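Local coordinates for cytochrome P450 (PDB 6G5O), which belongs to the cytochrome P450 family of haem proteins and carries an iron protoporphyrin IX whose propionates are gripped by basic side chains, at residues S50-G55 with G271-E276; K46-G51 with T278-H283; K40-Y45 with I291-A296; H80-A85 with E199-K204. All blocks are in the same frame, centred on the assembly; numbering follows the deposited sequence.

Contact 1: S50-G55 with G271-E276; sequences SGAVPG and GRVVTE. With HEM (protoporphyrin IX containing Fe), chain C.
Ser50 lays its hydroxyl over one face of the Arg272 guanidinium group, displaced toward the rim. Ser50 OG stands 3.3 Å from Arg272 NE, but the approach is from above the plane, where no N-H points, so the two atoms pack without forming a hydrogen bond. The edge of the group is put to a different use. Arg272 NH2 gives an almost straight bond (172°) to O2A of the haem at 2.9 Å, while NH1 reaches O1A of the same propionate at 3.1 Å along a more bent path (143°). This pairing of a carboxylate with the guanidinium edge illustrates a device met in many cytochromes P450, in which an arginine of the beta sheet holds a haem propionate. Here the arginine belongs to strand 270-274. Its chain folds at chi2 (-77°), which brings NH1 back within 3.1 Å of Gly271 O and gives that nitrogen a second acceptor. One residue along, the packing turns wholly apolar: the methyl of Ala52 meets CG2 of Val273, with Ala52 CB 3.9 Å from it. Between Ser50 and Ala52 the chain makes an inverse gamma turn centred on Gly51, and Asp76 receives the backbone N-H groups of both Ser50 and Gly51.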
# COMPACT_ATOMS: atom_id res chain seq x y z
N SER A 50 6.91 17.26 -0.94
CA SER A 50 6.83 16.09 -1.83
C SER A 50 7.18 16.44 -3.29
O SER A 50 7.52 15.56 -4.10
CB SER A 50 5.43 15.43 -1.78
OG SER A 50 5.15 14.98 -0.47
N GLY A 51 7.13 17.74 -3.59
CA GLY A 51 7.38 18.24 -4.94
C GLY A 51 8.84 18.31 -5.34
O GLY A 51 9.30 19.33 -5.79
N ALA A 52 9.56 17.20 -5.19
CA ALA A 52 10.97 17.16 -5.47
C ALA A 52 11.27 16.64 -6.89
O ALA A 52 10.38 16.36 -7.67
CB ALA A 52 11.66 16.28 -4.43
N VAL A 53 12.55 16.54 -7.22
CA VAL A 53 12.99 15.85 -8.39
C VAL A 53 12.39 14.46 -8.39
O VAL A 53 12.48 13.74 -7.40
CB VAL A 53 14.55 15.84 -8.47
CG1 VAL A 53 15.09 14.76 -9.40
CG2 VAL A 53 15.05 17.21 -8.92
N PRO A 54 11.76 14.07 -9.51
CA PRO A 54 11.03 12.81 -9.52
C PRO A 54 11.88 11.66 -9.05
O PRO A 54 13.02 11.55 -9.47
CB PRO A 54 10.64 12.65 -10.98
CG PRO A 54 10.45 14.07 -11.44
CD PRO A 54 11.54 14.84 -10.76
N GLY A 55 11.32 10.83 -8.17
CA GLY A 55 12.04 9.68 -7.63
C GLY A 55 12.71 9.93 -6.30
O GLY A 55 13.05 8.98 -5.57
N GLY A 271 9.68 9.14 2.02
CA GLY A 271 10.48 10.31 2.24
C GLY A 271 9.78 11.61 2.00
O GLY A 271 8.71 11.65 1.38
N ARG A 272 10.42 12.67 2.49
CA ARG A 272 10.16 14.05 2.11
C ARG A 272 11.54 14.76 1.98
O ARG A 272 12.55 14.29 2.50
CB ARG A 272 9.34 14.75 3.18
CG ARG A 272 7.98 14.16 3.46
CD ARG A 272 6.98 14.55 2.38
NE ARG A 272 5.58 14.23 2.70
CZ ARG A 272 4.98 13.06 2.44
NH1 ARG A 272 5.65 12.03 1.91
NH2 ARG A 272 3.69 12.92 2.74
N VAL A 273 11.56 15.91 1.31
CA VAL A 273 12.77 16.72 1.20
C VAL A 273 12.63 17.95 2.09
O VAL A 273 11.63 18.68 2.02
CB VAL A 273 13.02 17.12 -0.27
CG1 VAL A 273 13.93 18.35 -0.40
CG2 VAL A 273 13.57 15.91 -1.03
N VAL A 274 13.62 18.18 2.94
CA VAL A 274 13.61 19.32 3.88
C VAL A 274 13.96 20.63 3.13
O VAL A 274 14.89 20.64 2.35
CB VAL A 274 14.62 19.10 5.04
CG1 VAL A 274 14.53 20.23 6.05
CG2 VAL A 274 14.39 17.76 5.73
N THR A 275 13.20 21.68 3.31
CA THR A 275 13.35 22.86 2.47
C THR A 275 14.08 23.98 3.18
O THR A 275 14.34 25.03 2.59
CB THR A 275 11.98 23.41 1.99
OG1 THR A 275 11.20 23.83 3.11
CG2 THR A 275 11.20 22.36 1.16
N GLU A 276 14.36 23.80 4.47
CA GLU A 276 14.93 24.86 5.32
C GLU A 276 15.44 24.20 6.59
O GLU A 276 14.93 23.16 6.98
CB GLU A 276 13.87 25.93 5.66
CG GLU A 276 12.72 25.45 6.53
CD GLU A 276 11.66 26.52 6.81
OE1 GLU A 276 11.93 27.72 6.56
OE2 GLU A 276 10.55 26.18 7.28
CHA HEM C . -0.42 7.13 -1.07
CHB HEM C . -0.18 3.15 1.66
CHC HEM C . -2.70 0.70 -1.63
CHD HEM C . -2.40 4.44 -4.60
C1A HEM C . -0.16 6.26 -0.03
C2A HEM C . 0.53 6.60 1.17
C3A HEM C . 0.57 5.50 1.90
C4A HEM C . -0.06 4.44 1.20
CMA HEM C . 1.19 5.43 3.26
CAA HEM C . 1.07 7.95 1.61
CBA HEM C . 2.36 8.26 0.85
CGA HEM C . 2.88 9.64 1.19
O1A HEM C . 3.63 10.20 0.40
O2A HEM C . 2.57 10.25 2.23
C1B HEM C . -0.85 2.14 1.00
C2B HEM C . -1.11 0.90 1.61
C3B HEM C . -1.81 0.16 0.68
C4B HEM C . -1.97 1.07 -0.51
CMB HEM C . -0.64 0.46 2.96
CAB HEM C . -2.40 -1.17 0.70
CBB HEM C . -2.54 -1.93 1.77
C1C HEM C . -2.85 1.49 -2.74
C2C HEM C . -3.40 1.08 -3.95
C3C HEM C . -3.26 2.13 -4.83
C4C HEM C . -2.65 3.18 -4.10
CMC HEM C . -4.02 -0.25 -4.25
CAC HEM C . -3.72 2.21 -6.22
CBC HEM C . -4.33 1.27 -6.94
C1D HEM C . -1.88 5.49 -3.83
C2D HEM C . -1.74 6.85 -4.36
C3D HEM C . -1.21 7.62 -3.39
C4D HEM C . -0.98 6.70 -2.27
CMD HEM C . -2.18 7.28 -5.72
CAD HEM C . -0.89 9.10 -3.47
CBD HEM C . -1.94 10.04 -2.87
CGD HEM C . -1.54 11.51 -3.08
O1D HEM C . -0.35 11.83 -3.43
O2D HEM C . -2.37 12.48 -2.91
NA HEM C . -0.47 4.91 -0.02
NB HEM C . -1.36 2.20 -0.23
NC HEM C . -2.37 2.75 -2.83
ND HEM C . -1.42 5.47 -2.58
FE HEM C . -1.39 3.93 -1.45
O HOH W 1 0.66 3.22 -2.03

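Contact 2: K46-G51 with T278-H283; sequences KTFQSG and THVCEH
Thr278 faces the pair Thr47 and Phe48 with its hydroxyl oxygen foremost, and these three residues account for most of the surface buried here. Thr278 OG1 meets a methyl rather than a polar group, lying 3.8 Å from Thr47 CG2. A chi1 of 54° sets this oxygen between the backbone N and the carbonyl carbon and leaves CG2 of Thr278 turned elsewhere. On the other side Thr47 divides its branches: CG2, anti to the backbone N, is offered to Thr278, whereas OG1 is bonded to Glu276. The same CG2 also sits 3.8 Å above the centre of the Phe48 ring, so the methyl rests on an aromatic face and meets a hydroxyl oxygen as well. Phe48 extends the contact with the far corner of its ring, CZ coming within 4.1 Å of Val280 CG2; the two side chains approach from opposite directions. The touching is thus light, made by side-chain ends alone, with the nearest CA atoms, those of Thr47 and Thr278, 8.4 Å apart. It joins strand 48-49, an outermost strand of the mixed sheet, to a separate beta hairpin with a two-residue loop, its type I' turn running from Val280 to His283.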
# COMPACT_ATOMS: atom_id res chain seq x y z
N LYS A 46 5.25 22.56 3.56
CA LYS A 46 6.17 23.69 3.30
C LYS A 46 7.60 23.36 3.72
O LYS A 46 8.54 23.48 2.92
CB LYS A 46 5.69 24.95 3.98
CG LYS A 46 4.61 25.65 3.16
CD LYS A 46 4.63 27.16 3.38
CE LYS A 46 3.69 27.54 4.51
NZ LYS A 46 2.30 27.69 4.00
N THR A 47 7.75 22.88 4.95
CA THR A 47 9.06 22.44 5.42
C THR A 47 9.45 21.06 4.86
O THR A 47 10.59 20.86 4.47
CB THR A 47 9.08 22.40 6.95
OG1 THR A 47 8.68 23.67 7.48
CG2 THR A 47 10.46 22.03 7.45
N PHE A 48 8.51 20.12 4.82
CA PHE A 48 8.79 18.75 4.33
C PHE A 48 8.01 18.46 3.03
O PHE A 48 6.83 18.01 3.05
CB PHE A 48 8.46 17.73 5.44
CG PHE A 48 9.09 18.03 6.77
CD1 PHE A 48 10.44 17.75 6.98
CD2 PHE A 48 8.34 18.58 7.81
CE1 PHE A 48 11.03 18.04 8.21
CE2 PHE A 48 8.91 18.85 9.04
CZ PHE A 48 10.26 18.59 9.24
N GLN A 49 8.66 18.74 1.89
CA GLN A 49 7.98 18.80 0.61
C GLN A 49 7.94 17.46 -0.10
O GLN A 49 8.82 16.61 0.12
CB GLN A 49 8.60 19.89 -0.27
CG GLN A 49 9.62 19.41 -1.28
CD GLN A 49 10.24 20.58 -2.07
OE1 GLN A 49 9.63 21.65 -2.26
NE2 GLN A 49 11.45 20.39 -2.52
N SER A 50 6.91 17.26 -0.94
CA SER A 50 6.83 16.09 -1.83
C SER A 50 7.18 16.44 -3.29
O SER A 50 7.52 15.56 -4.10
CB SER A 50 5.43 15.43 -1.78
OG SER A 50 5.15 14.98 -0.47
N GLY A 51 7.13 17.74 -3.59
CA GLY A 51 7.38 18.24 -4.94
C GLY A 51 8.84 18.31 -5.34
O GLY A 51 9.30 19.33 -5.79
N THR A 278 15.62 23.18 10.25
CA THR A 278 14.82 23.12 11.49
C THR A 278 15.28 21.89 12.31
O THR A 278 16.33 21.29 12.04
CB THR A 278 13.27 23.07 11.29
OG1 THR A 278 12.92 21.99 10.41
CG2 THR A 278 12.69 24.38 10.78
N HIS A 279 14.50 21.57 13.35
CA HIS A 279 14.76 20.44 14.25
C HIS A 279 13.52 19.55 14.40
O HIS A 279 12.38 20.02 14.27
CB HIS A 279 15.17 20.94 15.66
CG HIS A 279 16.22 22.01 15.65
ND1 HIS A 279 17.56 21.74 15.82
CD2 HIS A 279 16.12 23.35 15.48
CE1 HIS A 279 18.25 22.87 15.74
NE2 HIS A 279 17.39 23.86 15.54
N VAL A 280 13.74 18.28 14.68
CA VAL A 280 12.68 17.35 15.06
C VAL A 280 13.24 16.46 16.17
O VAL A 280 14.31 15.86 16.01
CB VAL A 280 12.26 16.43 13.90
CG1 VAL A 280 10.90 15.78 14.19
CG2 VAL A 280 12.19 17.19 12.58
N CYS A 281 12.51 16.38 17.28
CA CYS A 281 13.00 15.75 18.50
C CYS A 281 14.31 16.39 18.99
O CYS A 281 15.21 15.66 19.43
CB CYS A 281 13.24 14.24 18.28
SG CYS A 281 11.94 13.40 17.38
N GLU A 282 14.43 17.72 18.88
CA GLU A 282 15.67 18.44 19.26
C GLU A 282 16.94 18.00 18.48
O GLU A 282 18.07 18.24 18.92
CB GLU A 282 15.92 18.33 20.78
CG GLU A 282 15.29 19.43 21.63
CD GLU A 282 13.78 19.37 21.71
OE1 GLU A 282 13.20 20.22 22.42
OE2 GLU A 282 13.17 18.49 21.06
N HIS A 283 16.74 17.34 17.33
CA HIS A 283 17.84 16.91 16.45
C HIS A 283 17.77 17.75 15.18
O HIS A 283 16.70 17.96 14.62
CB HIS A 283 17.74 15.42 16.11
CG HIS A 283 18.77 14.96 15.13
ND1 HIS A 283 18.48 14.70 13.81
CD2 HIS A 283 20.09 14.70 15.28
CE1 HIS A 283 19.58 14.32 13.18
NE2 HIS A 283 20.57 14.31 14.05

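Contact 3: K40-Y45 with I291-A296; sequences KSAHNY and ISLCWA. With HEM (protoporphyrin IX containing Fe), chain C.
The haem pocket of this cytochrome P450 is walled beside one propionate by Trp295, and Ala42 and Leu293 pack just behind that wall. Each face of the indole has a neighbour. Over one face, toward the rim, lies the haem methyl CMA, with Trp295 NE1 3.7 Å from HEM CMA; over the opposite face, again toward the rim, lies the carbonyl oxygen of Leu293, 3.5 Å above the plane. Beside the rim of the six-membered ring, Trp295 CZ2 lies 3.4 Å from HEM O2A. Ala42 then meets the indole at its edge, near the ring plane, its CB 4.3 Å from Trp295 CH2. These neighbours would limit how far the ring can turn.

Leu293 carries the rest of the contact. With chi1 at -54° and chi2 at 172°, its two methyls spread like a fork against consecutive residues of the helix: CD1 lies 4.0 Å from Ala42 CB, and CD2 lies 3.9 Å from Ser41 CB. Ser41 presents its CB to Leu293, while its OG is hydrogen-bonded to Asp37 O in the same helix. Between Leu293 and Trp295, Cys294 is the centre of an inverse gamma turn and the N-cap residue of the following helix.

In the fold, the last turn of helix 35-43 rests against strand 290-293, which runs between strands 29-32 and 270-274 of the mixed sheet, and Ser41 also touches Leu32 and Phe48 beside it, while the chain passes from strand 290-293 through Cys294 into helix 295-298.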
# COMPACT_ATOMS: atom_id res chain seq x y z
N LYS A 40 2.62 15.57 12.50
CA LYS A 40 2.93 17.02 12.36
C LYS A 40 3.76 17.25 11.09
O LYS A 40 3.48 18.15 10.34
CB LYS A 40 3.66 17.60 13.60
CG LYS A 40 2.76 17.83 14.82
N SER A 41 4.73 16.39 10.82
CA SER A 41 5.59 16.53 9.63
C SER A 41 4.86 16.22 8.31
O SER A 41 5.07 16.96 7.31
CB SER A 41 6.85 15.69 9.75
OG SER A 41 7.44 15.93 10.99
N ALA A 42 4.00 15.19 8.31
CA ALA A 42 3.14 14.92 7.13
C ALA A 42 2.23 16.09 6.78
O ALA A 42 1.95 16.32 5.61
CB ALA A 42 2.30 13.67 7.34
N HIS A 43 1.71 16.78 7.77
CA HIS A 43 0.85 17.92 7.54
C HIS A 43 1.64 19.18 7.07
O HIS A 43 1.09 20.06 6.41
CB HIS A 43 0.06 18.22 8.81
CG HIS A 43 -0.88 19.38 8.68
ND1 HIS A 43 -2.01 19.34 7.90
CD2 HIS A 43 -0.85 20.62 9.23
CE1 HIS A 43 -2.64 20.50 7.98
NE2 HIS A 43 -1.95 21.30 8.77
N ASN A 44 2.92 19.24 7.39
CA ASN A 44 3.71 20.45 7.14
C ASN A 44 4.52 20.28 5.84
O ASN A 44 5.72 19.94 5.87
CB ASN A 44 4.62 20.74 8.33
CG ASN A 44 5.47 22.00 8.15
OD1 ASN A 44 5.23 22.81 7.25
ND2 ASN A 44 6.49 22.14 8.98
N TYR A 45 3.83 20.49 4.73
CA TYR A 45 4.39 20.29 3.37
C TYR A 45 5.37 21.39 2.95
O TYR A 45 6.18 21.17 2.06
CB TYR A 45 3.28 20.18 2.32
CG TYR A 45 2.47 21.46 2.16
CD1 TYR A 45 2.87 22.46 1.26
CD2 TYR A 45 1.33 21.69 2.94
CE1 TYR A 45 2.15 23.61 1.11
CE2 TYR A 45 0.60 22.85 2.80
CZ TYR A 45 1.03 23.81 1.88
OH TYR A 45 0.33 24.98 1.73
N ILE A 291 14.04 13.50 5.06
CA ILE A 291 13.52 12.78 6.23
C ILE A 291 12.65 11.67 5.71
O ILE A 291 12.36 11.63 4.52
CB ILE A 291 12.77 13.67 7.22
CG1 ILE A 291 11.55 14.35 6.60
CG2 ILE A 291 13.68 14.73 7.79
CD1 ILE A 291 10.27 13.65 6.94
N SER A 292 12.28 10.74 6.59
CA SER A 292 11.26 9.76 6.26
C SER A 292 10.15 9.78 7.32
O SER A 292 10.38 10.03 8.49
CB SER A 292 11.84 8.36 6.04
OG SER A 292 11.84 7.54 7.19
N LEU A 293 8.92 9.58 6.85
CA LEU A 293 7.75 9.39 7.70
C LEU A 293 7.60 7.89 7.85
O LEU A 293 7.19 7.23 6.92
CB LEU A 293 6.56 10.01 7.02
CG LEU A 293 6.73 11.47 6.62
CD1 LEU A 293 5.62 12.04 5.77
CD2 LEU A 293 6.86 12.30 7.88
N CYS A 294 8.02 7.34 8.98
CA CYS A 294 8.05 5.90 9.11
C CYS A 294 6.70 5.47 9.72
O CYS A 294 6.56 5.35 10.94
CB CYS A 294 9.26 5.45 9.93
SG CYS A 294 9.39 3.66 10.13
N TRP A 295 5.75 5.22 8.84
CA TRP A 295 4.40 4.82 9.21
C TRP A 295 4.42 3.56 10.09
O TRP A 295 3.65 3.43 11.05
CB TRP A 295 3.54 4.57 7.94
CG TRP A 295 3.73 5.58 6.80
CD1 TRP A 295 4.33 5.33 5.60
CD2 TRP A 295 3.31 6.95 6.77
NE1 TRP A 295 4.32 6.49 4.81
CE2 TRP A 295 3.70 7.48 5.50
CE3 TRP A 295 2.64 7.78 7.66
CZ2 TRP A 295 3.45 8.80 5.13
CZ3 TRP A 295 2.39 9.11 7.30
CH2 TRP A 295 2.80 9.62 6.04
N ALA A 296 5.31 2.62 9.79
CA ALA A 296 5.35 1.35 10.54
C ALA A 296 5.75 1.54 12.02
O ALA A 296 5.18 0.90 12.89
CB ALA A 296 6.26 0.36 9.88
CHA HEM C . -0.42 7.13 -1.07
CHB HEM C . -0.18 3.15 1.66
CHC HEM C . -2.70 0.70 -1.63
CHD HEM C . -2.40 4.44 -4.60
C1A HEM C . -0.16 6.26 -0.03
C2A HEM C . 0.53 6.60 1.17
C3A HEM C . 0.57 5.50 1.90
C4A HEM C . -0.06 4.44 1.20
CMA HEM C . 1.19 5.43 3.26
CAA HEM C . 1.07 7.95 1.61
CBA HEM C . 2.36 8.26 0.85
CGA HEM C . 2.88 9.64 1.19
O1A HEM C . 3.63 10.20 0.40
O2A HEM C . 2.57 10.25 2.23
C1B HEM C . -0.85 2.14 1.00
C2B HEM C . -1.11 0.90 1.61
C3B HEM C . -1.81 0.16 0.68
C4B HEM C . -1.97 1.07 -0.51
CMB HEM C . -0.64 0.46 2.96
CAB HEM C . -2.40 -1.17 0.70
CBB HEM C . -2.54 -1.93 1.77
C1C HEM C . -2.85 1.49 -2.74
C2C HEM C . -3.40 1.08 -3.95
C3C HEM C . -3.26 2.13 -4.83
C4C HEM C . -2.65 3.18 -4.10
CMC HEM C . -4.02 -0.25 -4.25
CAC HEM C . -3.72 2.21 -6.22
CBC HEM C . -4.33 1.27 -6.94
C1D HEM C . -1.88 5.49 -3.83
C2D HEM C . -1.74 6.85 -4.36
C3D HEM C . -1.21 7.62 -3.39
C4D HEM C . -0.98 6.70 -2.27
CMD HEM C . -2.18 7.28 -5.72
CAD HEM C . -0.89 9.10 -3.47
CBD HEM C . -1.94 10.04 -2.87
CGD HEM C . -1.54 11.51 -3.08
O1D HEM C . -0.35 11.83 -3.43
O2D HEM C . -2.37 12.48 -2.91
NA HEM C . -0.47 4.91 -0.02
NB HEM C . -1.36 2.20 -0.23
NC HEM C . -2.37 2.75 -2.83
ND HEM C . -1.42 5.47 -2.58
FE HEM C . -1.39 3.93 -1.45
O HOH W 1 0.66 3.22 -2.03

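Contact 4: H80-A85 with E199-K204; sequences HGVYRA and EFEGRK. With HEM (protoporphyrin IX containing Fe), chain C.
Tyr83 and Phe200 lie ring against ring in an offset stack, their centroids 4.5 Å apart and their planes inclined by 29°. CE1 of Phe200 stands over the centre of the tyrosine ring, 3.5 Å above its plane. Because of the offset, the Phe200 face receives chiefly the outer part of the tyrosine, whose OH lies above it toward the rim. Val82 adds an oblique approach, CG1 coming within 3.7 Å of Phe200 CE1, with the two side chains crossing at about a right angle. Phe200 reaches this position with its CG anti to the backbone N (chi1 -178°). Val82 CG2 is brushed by the carboxylate of Glu201, OE2 being 4.2 Å from it.

The helix, 79-92, has a second flank, turned to the cofactor. There His80 and Arg84 show the H-x-x-x-R spacing found on the C helix of many bacterial cytochromes P450: one turn apart, both give N-H groups to the same propionate oxygen. His80 NE2 meets HEM O2D edge-on at 2.7 Å with an angle of 167°, and Arg84 NH1 meets HEM O2D at 3.0 Å. Two donors on one oxygen would favour the negative charge of that carboxylate. Arg84 CB packs over a face of the imidazole, and Arg84 NH1 also bonds to Asn329 O.

Across the stack, strands 199-200 and 203-204 form a hairpin closed by a type I' turn, with Gly202 at positive phi within it. Glu209 accepts a hydrogen bond from Tyr83 OH and pairs with Arg203, tying both partners of the contact to helix 207-220.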
# COMPACT_ATOMS: atom_id res chain seq x y z
N HIS A 80 -1.46 20.32 -5.76
CA HIS A 80 -1.84 18.97 -5.34
C HIS A 80 -3.35 18.77 -5.28
O HIS A 80 -3.88 17.81 -5.82
CB HIS A 80 -1.23 18.61 -3.98
CG HIS A 80 -1.72 17.30 -3.44
ND1 HIS A 80 -2.75 17.22 -2.54
CD2 HIS A 80 -1.34 16.03 -3.70
CE1 HIS A 80 -2.99 15.95 -2.27
NE2 HIS A 80 -2.14 15.21 -2.94
N GLY A 81 -4.08 19.69 -4.66
CA GLY A 81 -5.53 19.50 -4.47
C GLY A 81 -6.32 19.51 -5.75
O GLY A 81 -7.33 18.83 -5.83
N VAL A 82 -5.86 20.29 -6.74
CA VAL A 82 -6.49 20.35 -8.06
C VAL A 82 -6.36 18.99 -8.80
O VAL A 82 -7.36 18.45 -9.26
CB VAL A 82 -5.87 21.48 -8.93
CG1 VAL A 82 -6.55 21.51 -10.29
CG2 VAL A 82 -5.99 22.87 -8.27
N TYR A 83 -5.14 18.44 -8.93
CA TYR A 83 -4.99 17.10 -9.55
C TYR A 83 -5.79 16.04 -8.74
O TYR A 83 -6.38 15.12 -9.28
CB TYR A 83 -3.54 16.67 -9.54
CG TYR A 83 -2.64 17.24 -10.61
CD1 TYR A 83 -2.96 17.09 -11.96
CD2 TYR A 83 -1.45 17.87 -10.28
CE1 TYR A 83 -2.12 17.56 -12.94
CE2 TYR A 83 -0.60 18.36 -11.27
CZ TYR A 83 -0.94 18.20 -12.60
OH TYR A 83 -0.14 18.67 -13.61
N ARG A 84 -5.72 16.16 -7.43
CA ARG A 84 -6.38 15.22 -6.56
C ARG A 84 -7.90 15.23 -6.77
O ARG A 84 -8.50 14.16 -6.82
CB ARG A 84 -6.02 15.48 -5.09
CG ARG A 84 -6.61 14.33 -4.26
CD ARG A 84 -5.81 13.96 -3.04
NE ARG A 84 -6.60 13.08 -2.23
CZ ARG A 84 -6.13 12.17 -1.40
NH1 ARG A 84 -4.83 11.95 -1.27
NH2 ARG A 84 -7.01 11.42 -0.72
N ALA A 85 -8.50 16.42 -6.94
CA ALA A 85 -9.96 16.53 -7.20
C ALA A 85 -10.35 15.92 -8.53
O ALA A 85 -11.46 15.39 -8.66
CB ALA A 85 -10.44 17.99 -7.15
N GLU A 199 -9.97 17.40 -16.96
CA GLU A 199 -9.51 18.79 -17.10
C GLU A 199 -8.86 19.35 -15.87
O GLU A 199 -9.36 19.17 -14.76
CB GLU A 199 -10.67 19.69 -17.47
CG GLU A 199 -11.39 19.20 -18.71
CD GLU A 199 -12.30 20.24 -19.30
OE1 GLU A 199 -12.83 21.08 -18.51
OE2 GLU A 199 -12.47 20.20 -20.55
N PHE A 200 -7.74 20.03 -16.12
CA PHE A 200 -6.96 20.71 -15.13
C PHE A 200 -7.10 22.17 -15.52
O PHE A 200 -6.48 22.61 -16.50
CB PHE A 200 -5.50 20.28 -15.31
CG PHE A 200 -4.54 20.87 -14.34
CD1 PHE A 200 -4.38 20.30 -13.09
CD2 PHE A 200 -3.77 21.98 -14.67
CE1 PHE A 200 -3.48 20.83 -12.18
CE2 PHE A 200 -2.88 22.52 -13.76
CZ PHE A 200 -2.72 21.93 -12.51
N GLU A 201 -7.88 22.93 -14.78
CA GLU A 201 -8.06 24.36 -15.05
C GLU A 201 -8.39 24.60 -16.52
O GLU A 201 -7.70 25.32 -17.25
CB GLU A 201 -6.83 25.17 -14.58
CG GLU A 201 -6.85 25.39 -13.06
CD GLU A 201 -5.51 25.84 -12.46
OE1 GLU A 201 -4.56 26.17 -13.23
OE2 GLU A 201 -5.42 25.84 -11.20
N GLY A 202 -9.44 23.92 -16.96
CA GLY A 202 -9.96 24.05 -18.30
C GLY A 202 -9.22 23.46 -19.49
O GLY A 202 -9.71 23.58 -20.59
N ARG A 203 -8.03 22.88 -19.32
CA ARG A 203 -7.41 22.10 -20.41
C ARG A 203 -7.29 20.60 -20.09
O ARG A 203 -7.17 20.19 -18.93
CB ARG A 203 -6.05 22.66 -20.81
CG ARG A 203 -5.04 22.71 -19.70
CD ARG A 203 -3.65 22.27 -20.12
NE ARG A 203 -2.80 22.17 -18.94
CZ ARG A 203 -2.37 21.04 -18.37
NH1 ARG A 203 -2.67 19.86 -18.89
NH2 ARG A 203 -1.58 21.09 -17.30
N LYS A 204 -7.26 19.81 -21.15
CA LYS A 204 -7.18 18.37 -21.02
C LYS A 204 -5.81 18.03 -20.48
O LYS A 204 -4.85 18.73 -20.73
CB LYS A 204 -7.39 17.66 -22.35
CG LYS A 204 -8.72 17.94 -23.02
CD LYS A 204 -9.98 17.43 -22.29
CE LYS A 204 -11.09 17.17 -23.32
NZ LYS A 204 -12.46 17.24 -22.74
CHA HEM C . -0.42 7.13 -1.07
CHB HEM C . -0.18 3.15 1.66
CHC HEM C . -2.70 0.70 -1.63
CHD HEM C . -2.40 4.44 -4.60
C1A HEM C . -0.16 6.26 -0.03
C2A HEM C . 0.53 6.60 1.17
C3A HEM C . 0.57 5.50 1.90
C4A HEM C . -0.06 4.44 1.20
CMA HEM C . 1.19 5.43 3.26
CAA HEM C . 1.07 7.95 1.61
CBA HEM C . 2.36 8.26 0.85
CGA HEM C . 2.88 9.64 1.19
O1A HEM C . 3.63 10.20 0.40
O2A HEM C . 2.57 10.25 2.23
C1B HEM C . -0.85 2.14 1.00
C2B HEM C . -1.11 0.90 1.61
C3B HEM C . -1.81 0.16 0.68
C4B HEM C . -1.97 1.07 -0.51
CMB HEM C . -0.64 0.46 2.96
CAB HEM C . -2.40 -1.17 0.70
CBB HEM C . -2.54 -1.93 1.77
C1C HEM C . -2.85 1.49 -2.74
C2C HEM C . -3.40 1.08 -3.95
C3C HEM C . -3.26 2.13 -4.83
C4C HEM C . -2.65 3.18 -4.10
CMC HEM C . -4.02 -0.25 -4.25
CAC HEM C . -3.72 2.21 -6.22
CBC HEM C . -4.33 1.27 -6.94
C1D HEM C . -1.88 5.49 -3.83
C2D HEM C . -1.74 6.85 -4.36
C3D HEM C . -1.21 7.62 -3.39
C4D HEM C . -0.98 6.70 -2.27
CMD HEM C . -2.18 7.28 -5.72
CAD HEM C . -0.89 9.10 -3.47
CBD HEM C . -1.94 10.04 -2.87
CGD HEM C . -1.54 11.51 -3.08
O1D HEM C . -0.35 11.83 -3.43
O2D HEM C . -2.37 12.48 -2.91
NA HEM C . -0.47 4.91 -0.02
NB HEM C . -1.36 2.20 -0.23
NC HEM C . -2.37 2.75 -2.83
ND HEM C . -1.42 5.47 -2.58
FE HEM C . -1.39 3.93 -1.45
O HOH W 1 0.66 3.22 -2.03

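How the contacts relate
Contacts 1, 2 and 3 cluster on one side of the chain around the mixed sheet, where strand 290-293 neighbours 270-274 and the latter neighbours 48-49. Contacts 1 and 3 are buried and share a haem propionate; contact 2 is partly buried, shares Ser50 and Gly51 with contact 1, and touches contact 3 through Phe48 against Ile291. Contact 4 lies at the surface about 21 Å, centre to centre, from contact 1, nested within the chain loop that contact 1 closes. Chemistry follows place: hydrogen bonds from an arginine to the cofactor in contact 1, aliphatic packing and an indole edge beside the cofactor in contact 3, light threonine and aromatic touches in contact 2, and aromatic stacking in contact 4, whose helix takes the other propionate.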